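Local coordinates for protein (5-formylfuran-3-yl)methyl phosphate transaminase (Methanococcus jannaschii, PDB 2Z61) that catalyses the pyridoxal phosphate-dependent transfer of an amino group from alanine to a furancarboxaldehyde phosphate, making the furan precursor of methanofuran, at residues 160-172 with 300-312. Sequence-based numbering, arbitrary orientation.
Sequences INSPSNPLGEVID and VNNPIGAYYVFPN
A chi1 of 154° swings the N165 amide away from its own backbone nitrogen, while Y308 turns its ring away from its carbonyl carbon, and amide and aromatic ring come together, N165 CB lying 3.5 Å from Y308 CE2. The amide oxygen sits over one ring face, offset toward the rim, and the two planes are 34° apart. Next along, P166 lays its ring over a face of F310 in a CH-pi contact, CB 4.1 Å from the ring centroid, while L167 CD2 reaches F310 CD2 at 3.5 Å. The carbonyl of G168 takes a hydrogen bond from G305 N (2.9 Å) and a weak one from I304 N, and P303 CA makes a CA-H...O contact with the same oxygen. A side chain on G168 would run into the Y308 carbonyl, and one on G305 into P163 CB, so the two backbones meet directly. E169 sends its carboxylate to N301: OE2 receives a weak but nearly straight bond from N301 ND2 (3.5 Å, 173° at the hydrogen) and one from a water that also accepts from N301 N. An alanine in place of E169 would probably leave that water without its carboxylate acceptor and N301 ND2 without this partner. Other waters tie L167 O to F310 N and V170 N to N302 O.

Both P163 and P166 follow cis peptide bonds, in the loop that leaves strand 155-161 of the large mixed sheet; strand 308-309 belongs to the small antiparallel sheet. N165 ND2 bonds O3 of the pyridoxal-modified residue at position 222, its OD1 bonds R347, and Y308 OH is hydrogen-bonded to Y192 OH. Polar at the cofactor end, apolar around F310 and water-bridged near N301, the contact ties the cofactor-binding loop to the small sheet, and the R347 bond, with Y308 against the amide, is likely to hold N165 turned toward the cofactor oxygen.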
ATOM      1  N   ILE A 160      17.471   0.841 -12.567  1.00 21.85           N
ATOM      2  CA  ILE A 160      17.981  -0.337 -13.256  1.00 23.06           C
ATOM      3  C   ILE A 160      17.147  -1.541 -12.823  1.00 23.70           C
ATOM      4  O   ILE A 160      17.106  -1.877 -11.644  1.00 23.44           O
ATOM      5  CB  ILE A 160      19.473  -0.597 -12.915  1.00 22.60           C
ATOM      6  CG1 ILE A 160      20.309   0.639 -13.268  1.00 25.79           C
ATOM      7  CG2 ILE A 160      19.988  -1.805 -13.698  1.00 19.16           C
ATOM      8  CD1 ILE A 160      21.811   0.454 -13.087  1.00 27.60           C
ATOM      9  N   ASN A 161      16.474  -2.177 -13.778  1.00 24.00           N
ATOM     10  CA  ASN A 161      15.633  -3.349 -13.505  1.00 24.03           C
ATOM     11  C   ASN A 161      16.323  -4.555 -14.123  1.00 23.84           C
ATOM     12  O   ASN A 161      16.349  -4.699 -15.341  1.00 23.66           O
ATOM     13  CB  ASN A 161      14.242  -3.138 -14.128  1.00 22.45           C
ATOM     14  CG  ASN A 161      13.308  -4.326 -13.921  1.00 24.73           C
ATOM     15  OD1 ASN A 161      12.567  -4.725 -14.826  1.00 24.30           O
ATOM     16  ND2 ASN A 161      13.354  -4.911 -12.729  1.00 19.86           N
ATOM     17  N   SER A 162      16.877  -5.426 -13.287  1.00 24.62           N
ATOM     18  CA  SER A 162      17.608  -6.576 -13.804  1.00 25.27           C
ATOM     19  C   SER A 162      17.435  -7.856 -12.989  1.00 25.54           C
ATOM     20  O   SER A 162      17.716  -7.878 -11.794  1.00 28.44           O
ATOM     21  CB  SER A 162      19.103  -6.219 -13.886  1.00 26.14           C
ATOM     22  OG  SER A 162      19.878  -7.291 -14.390  1.00 21.77           O
ATOM     23  N   PRO A 163      16.947  -8.936 -13.626  1.00 26.63           N
ATOM     24  CA  PRO A 163      16.562  -8.971 -15.044  1.00 27.57           C
ATOM     25  C   PRO A 163      15.370  -8.049 -15.290  1.00 26.57           C
ATOM     26  O   PRO A 163      14.581  -7.793 -14.375  1.00 21.75           O
ATOM     27  CB  PRO A 163      16.250 -10.451 -15.290  1.00 26.91           C
ATOM     28  CG  PRO A 163      15.892 -10.971 -13.952  1.00 26.93           C
ATOM     29  CD  PRO A 163      16.864 -10.277 -13.030  1.00 26.18           C
ATOM     30  N   SER A 164      15.241  -7.552 -16.515  1.00 25.53           N
ATOM     31  CA  SER A 164      14.178  -6.612 -16.857  1.00 28.34           C
ATOM     32  C   SER A 164      12.851  -7.142 -17.353  1.00 27.37           C
ATOM     33  O   SER A 164      12.742  -8.220 -17.920  1.00 24.94           O
ATOM     34  CB  SER A 164      14.598  -5.741 -18.032  1.00 31.72           C
ATOM     35  OG  SER A 164      14.663  -6.513 -19.214  1.00 40.21           O
ATOM     36  N   ASN A 165      11.865  -6.460 -17.030  1.00 26.12           N
ATOM     37  CA  ASN A 165      10.558  -6.641 -17.625  1.00 29.01           C
ATOM     38  C   ASN A 165      10.464  -5.560 -18.505  1.00 31.07           C
ATOM     39  O   ASN A 165      10.613  -4.585 -17.824  1.00 28.48           O
ATOM     40  CB  ASN A 165       9.499  -6.803 -16.527  1.00 30.14           C
ATOM     41  CG  ASN A 165       8.118  -6.372 -16.970  1.00 32.57           C
ATOM     42  OD1 ASN A 165       7.739  -6.561 -18.127  1.00 29.93           O
ATOM     43  ND2 ASN A 165       7.362  -5.785 -16.052  1.00 35.74           N
ATOM     44  N   PRO A 166      10.198  -5.567 -19.796  1.00 29.69           N
ATOM     45  CA  PRO A 166       9.864  -6.630 -20.685  1.00 29.66           C
ATOM     46  C   PRO A 166      11.001  -7.458 -21.315  1.00 31.54           C
ATOM     47  O   PRO A 166      10.657  -8.577 -21.912  1.00 28.60           O
ATOM     48  CB  PRO A 166       9.191  -5.861 -21.815  1.00 30.34           C
ATOM     49  CG  PRO A 166       9.940  -4.585 -21.883  1.00 30.62           C
ATOM     50  CD  PRO A 166      10.422  -4.310 -20.489  1.00 32.85           C
ATOM     51  N   LEU A 167      12.261  -7.103 -21.330  1.00 29.29           N
ATOM     52  CA  LEU A 167      13.323  -7.833 -22.030  1.00 28.27           C
ATOM     53  C   LEU A 167      13.727  -9.228 -21.563  1.00 29.45           C
ATOM     54  O   LEU A 167      14.043 -10.080 -22.385  1.00 31.60           O
ATOM     55  CB  LEU A 167      14.569  -6.946 -22.095  1.00 27.73           C
ATOM     56  CG  LEU A 167      14.353  -5.609 -22.811  1.00 29.16           C
ATOM     57  CD1 LEU A 167      15.547  -4.690 -22.603  1.00 29.04           C
ATOM     58  CD2 LEU A 167      14.125  -5.869 -24.290  1.00 26.75           C
ATOM     59  N   GLY A 168      13.725  -9.477 -20.261  1.00 29.33           N
ATOM     60  CA  GLY A 168      14.124 -10.790 -19.784  1.00 29.01           C
ATOM     61  C   GLY A 168      15.639 -10.926 -19.786  1.00 28.73           C
ATOM     62  O   GLY A 168      16.184 -12.013 -19.627  1.00 28.66           O
ATOM     63  N   GLU A 169      16.322  -9.803 -19.958  1.00 27.62           N
ATOM     64  CA  GLU A 169      17.774  -9.788 -20.003  1.00 32.56           C
ATOM     65  C   GLU A 169      18.385  -9.310 -18.695  1.00 31.22           C
ATOM     66  O   GLU A 169      17.710  -8.695 -17.872  1.00 30.70           O
ATOM     67  CB  GLU A 169      18.235  -8.879 -21.143  1.00 33.92           C
ATOM     68  CG  GLU A 169      17.815  -9.359 -22.521  1.00 40.04           C
ATOM     69  CD  GLU A 169      18.084  -8.330 -23.604  1.00 43.25           C
ATOM     70  OE1 GLU A 169      19.219  -7.817 -23.679  1.00 45.27           O
ATOM     71  OE2 GLU A 169      17.158  -8.038 -24.385  1.00 49.14           O
ATOM     72  N   VAL A 170      19.665  -9.606 -18.507  1.00 31.82           N
ATOM     73  CA  VAL A 170      20.396  -9.185 -17.318  1.00 32.83           C
ATOM     74  C   VAL A 170      21.260  -8.005 -17.748  1.00 32.66           C
ATOM     75  O   VAL A 170      21.927  -8.070 -18.779  1.00 36.73           O
ATOM     76  CB  VAL A 170      21.319 -10.313 -16.794  1.00 34.29           C
ATOM     77  CG1 VAL A 170      22.159  -9.804 -15.637  1.00 30.71           C
ATOM     78  CG2 VAL A 170      20.492 -11.503 -16.345  1.00 34.22           C
ATOM     79  N   ILE A 171      21.240  -6.923 -16.972  1.00 31.49           N
ATOM     80  CA  ILE A 171      22.033  -5.740 -17.303  1.00 29.26           C
ATOM     81  C   ILE A 171      23.505  -6.020 -17.009  1.00 32.07           C
ATOM     82  O   ILE A 171      23.834  -6.612 -15.980  1.00 29.52           O
ATOM     83  CB  ILE A 171      21.578  -4.511 -16.481  1.00 31.30           C
ATOM     84  CG1 ILE A 171      20.133  -4.143 -16.837  1.00 33.16           C
ATOM     85  CG2 ILE A 171      22.499  -3.329 -16.754  1.00 28.68           C
ATOM     86  CD1 ILE A 171      19.889  -3.953 -18.327  1.00 37.69           C
ATOM     87  N   ASP A 172      24.391  -5.591 -17.901  1.00 33.25           N
ATOM     88  CA  ASP A 172      25.810  -5.834 -17.698  1.00 36.39           C
ATOM     89  C   ASP A 172      26.478  -4.953 -16.648  1.00 35.65           C
ATOM     90  O   ASP A 172      26.031  -3.840 -16.355  1.00 32.42           O
ATOM     91  CB  ASP A 172      26.585  -5.711 -19.012  1.00 43.38           C
ATOM     92  CG  ASP A 172      28.048  -6.099 -18.852  1.00 51.08           C
ATOM     93  OD1 ASP A 172      28.924  -5.383 -19.390  1.00 54.00           O
ATOM     94  OD2 ASP A 172      28.318  -7.117 -18.168  1.00 54.60           O
ATOM     95  N   VAL A 300      15.881 -11.818 -30.985  1.00 51.60           N
ATOM     96  CA  VAL A 300      15.919 -11.550 -29.557  1.00 51.34           C
ATOM     97  C   VAL A 300      17.396 -11.463 -29.298  1.00 52.14           C
ATOM     98  O   VAL A 300      18.196 -11.719 -30.193  1.00 50.49           O
ATOM     99  CB  VAL A 300      15.338 -12.695 -28.684  1.00 52.14           C
ATOM    100  CG1 VAL A 300      13.837 -12.844 -28.932  1.00 51.71           C
ATOM    101  CG2 VAL A 300      16.094 -13.993 -28.946  1.00 51.01           C
ATOM    102  N   ASN A 301      17.776 -11.104 -28.087  1.00 52.93           N
ATOM    103  CA  ASN A 301      19.189 -10.982 -27.752  1.00 53.04           C
ATOM    104  C   ASN A 301      19.456 -11.397 -26.340  1.00 51.71           C
ATOM    105  O   ASN A 301      19.437 -10.508 -25.469  1.00 54.33           O
ATOM    106  CB  ASN A 301      19.528  -9.659 -27.224  1.00 55.15           C
ATOM    107  CG  ASN A 301      19.143  -8.537 -28.118  1.00 57.28           C
ATOM    108  OD1 ASN A 301      19.655  -8.423 -29.234  1.00 58.28           O
ATOM    109  ND2 ASN A 301      18.231  -7.695 -27.662  1.00 59.55           N
ATOM    110  N   ASN A 302      19.769 -12.620 -26.056  1.00 47.75           N
ATOM    111  CA  ASN A 302      20.022 -13.041 -24.681  1.00 45.63           C
ATOM    112  C   ASN A 302      19.061 -13.033 -23.478  1.00 41.95           C
ATOM    113  O   ASN A 302      19.464 -12.796 -22.344  1.00 41.07           O
ATOM    114  CB  ASN A 302      21.494 -12.790 -24.231  1.00 46.10           C
ATOM    115  CG  ASN A 302      22.096 -14.039 -23.540  1.00 47.37           C
ATOM    116  OD1 ASN A 302      21.742 -15.178 -23.855  1.00 47.49           O
ATOM    117  ND2 ASN A 302      23.028 -13.812 -22.609  1.00 49.65           N
ATOM    118  N   PRO A 303      17.768 -13.352 -23.721  1.00 39.48           N
ATOM    119  CA  PRO A 303      16.849 -13.399 -22.578  1.00 37.49           C
ATOM    120  C   PRO A 303      17.174 -14.597 -21.666  1.00 36.69           C
ATOM    121  O   PRO A 303      16.968 -15.756 -22.049  1.00 36.20           O
ATOM    122  CB  PRO A 303      15.475 -13.505 -23.245  1.00 38.63           C
ATOM    123  CG  PRO A 303      15.766 -14.324 -24.487  1.00 37.79           C
ATOM    124  CD  PRO A 303      17.068 -13.682 -24.979  1.00 38.14           C
ATOM    125  N   ILE A 304      17.714 -14.315 -20.477  1.00 33.90           N
ATOM    126  CA  ILE A 304      18.043 -15.379 -19.537  1.00 32.70           C
ATOM    127  C   ILE A 304      17.444 -15.240 -18.136  1.00 31.85           C
ATOM    128  O   ILE A 304      17.871 -15.934 -17.211  1.00 31.05           O
ATOM    129  CB  ILE A 304      19.580 -15.517 -19.378  1.00 34.36           C
ATOM    130  CG1 ILE A 304      20.161 -14.194 -18.869  1.00 33.16           C
ATOM    131  CG2 ILE A 304      20.219 -15.911 -20.709  1.00 32.54           C
ATOM    132  CD1 ILE A 304      21.657 -14.210 -18.639  1.00 31.81           C
ATOM    133  N   GLY A 305      16.459 -14.359 -17.974  1.00 30.10           N
ATOM    134  CA  GLY A 305      15.864 -14.175 -16.661  1.00 26.00           C
ATOM    135  C   GLY A 305      14.387 -13.835 -16.665  1.00 26.16           C
ATOM    136  O   GLY A 305      13.778 -13.662 -17.720  1.00 23.10           O
ATOM    137  N   ALA A 306      13.810 -13.730 -15.470  1.00 24.13           N
ATOM    138  CA  ALA A 306      12.390 -13.422 -15.333  1.00 26.59           C
ATOM    139  C   ALA A 306      11.630 -14.499 -16.107  1.00 25.16           C
ATOM    140  O   ALA A 306      12.026 -15.659 -16.095  1.00 26.85           O
ATOM    141  CB  ALA A 306      12.088 -12.021 -15.897  1.00 27.92           C
ATOM    142  N   TYR A 307      10.536 -14.136 -16.757  1.00 24.64           N
ATOM    143  CA  TYR A 307       9.795 -15.113 -17.548  1.00 25.84           C
ATOM    144  C   TYR A 307       9.188 -14.454 -18.780  1.00 25.80           C
ATOM    145  O   TYR A 307       8.053 -14.733 -19.170  1.00 25.51           O
ATOM    146  CB  TYR A 307       8.729 -15.820 -16.696  1.00 23.65           C
ATOM    147  CG  TYR A 307       7.977 -14.942 -15.711  1.00 26.65           C
ATOM    148  CD1 TYR A 307       7.025 -14.013 -16.147  1.00 25.80           C
ATOM    149  CD2 TYR A 307       8.195 -15.065 -14.337  1.00 22.96           C
ATOM    150  CE1 TYR A 307       6.305 -13.233 -15.231  1.00 28.52           C
ATOM    151  CE2 TYR A 307       7.489 -14.297 -13.417  1.00 24.54           C
ATOM    152  CZ  TYR A 307       6.543 -13.382 -13.869  1.00 27.43           C
ATOM    153  OH  TYR A 307       5.851 -12.614 -12.960  1.00 28.65           O
ATOM    154  N   TYR A 308       9.982 -13.588 -19.400  1.00 26.30           N
ATOM    155  CA  TYR A 308       9.561 -12.864 -20.589  1.00 28.32           C
ATOM    156  C   TYR A 308      10.601 -12.955 -21.704  1.00 29.40           C
ATOM    157  O   TYR A 308      11.798 -13.110 -21.452  1.00 30.42           O
ATOM    158  CB  TYR A 308       9.365 -11.381 -20.268  1.00 26.24           C
ATOM    159  CG  TYR A 308       8.559 -11.085 -19.027  1.00 30.28           C
ATOM    160  CD1 TYR A 308       7.194 -11.376 -18.963  1.00 27.47           C
ATOM    161  CD2 TYR A 308       9.150 -10.455 -17.929  1.00 29.12           C
ATOM    162  CE1 TYR A 308       6.439 -11.035 -17.834  1.00 30.14           C
ATOM    163  CE2 TYR A 308       8.407 -10.111 -16.802  1.00 30.44           C
ATOM    164  CZ  TYR A 308       7.051 -10.400 -16.763  1.00 28.19           C
ATOM    165  OH  TYR A 308       6.319 -10.032 -15.656  1.00 26.76           O
ATOM    166  N   VAL A 309      10.120 -12.852 -22.937  1.00 31.65           N
ATOM    167  CA  VAL A 309      10.963 -12.836 -24.127  1.00 33.06           C
ATOM    168  C   VAL A 309      10.366 -11.677 -24.924  1.00 34.45           C
ATOM    169  O   VAL A 309       9.140 -11.568 -25.054  1.00 34.30           O
ATOM    170  CB  VAL A 309      10.879 -14.159 -24.914  1.00 32.66           C
ATOM    171  CG1 VAL A 309      11.783 -14.092 -26.128  1.00 33.50           C
ATOM    172  CG2 VAL A 309      11.320 -15.322 -24.021  1.00 30.81           C
ATOM    173  N   PHE A 310      11.225 -10.799 -25.433  1.00 34.62           N
ATOM    174  CA  PHE A 310      10.777  -9.607 -26.153  1.00 35.48           C
ATOM    175  C   PHE A 310      11.330  -9.578 -27.585  1.00 37.43           C
ATOM    176  O   PHE A 310      12.214  -8.783 -27.905  1.00 39.19           O
ATOM    177  CB  PHE A 310      11.256  -8.374 -25.375  1.00 31.97           C
ATOM    178  CG  PHE A 310      10.499  -7.117 -25.674  1.00 30.75           C
ATOM    179  CD1 PHE A 310       9.136  -7.028 -25.402  1.00 31.89           C
ATOM    180  CD2 PHE A 310      11.155  -6.001 -26.174  1.00 29.29           C
ATOM    181  CE1 PHE A 310       8.440  -5.838 -25.620  1.00 31.24           C
ATOM    182  CE2 PHE A 310      10.471  -4.808 -26.396  1.00 28.89           C
ATOM    183  CZ  PHE A 310       9.110  -4.728 -26.116  1.00 28.42           C
ATOM    184  N   PRO A 311      10.791 -10.430 -28.468  1.00 38.90           N
ATOM    185  CA  PRO A 311      11.227 -10.517 -29.865  1.00 39.15           C
ATOM    186  C   PRO A 311      10.854  -9.370 -30.794  1.00 40.81           C
ATOM    187  O   PRO A 311       9.786  -8.764 -30.663  1.00 38.00           O
ATOM    188  CB  PRO A 311      10.608 -11.828 -30.328  1.00 39.29           C
ATOM    189  CG  PRO A 311       9.306 -11.836 -29.588  1.00 41.55           C
ATOM    190  CD  PRO A 311       9.720 -11.404 -28.194  1.00 39.06           C
ATOM    191  N   ASN A 312      11.755  -9.087 -31.732  1.00 44.04           N
ATOM    192  CA  ASN A 312      11.533  -8.062 -32.747  1.00 46.09           C
ATOM    193  C   ASN A 312      10.876  -8.833 -33.890  1.00 47.49           C
ATOM    194  O   ASN A 312      11.537  -9.611 -34.577  1.00 47.56           O
ATOM    195  CB  ASN A 312      12.861  -7.475 -33.230  1.00 46.40           C
ATOM    196  CG  ASN A 312      12.672  -6.389 -34.274  1.00 47.25           C
ATOM    197  OD1 ASN A 312      11.913  -6.553 -35.228  1.00 45.59           O
ATOM    198  ND2 ASN A 312      13.368  -5.274 -34.099  1.00 48.16           N
TER
HETATM  199  O   HOH W   1      14.065 -10.601 -25.296  1.00 36.77           O
HETATM  200  O   HOH W   2      16.238  -9.361 -26.466  1.00 38.28           O
HETATM  201  O   HOH W   3      21.007 -10.337 -21.156  1.00 38.27           O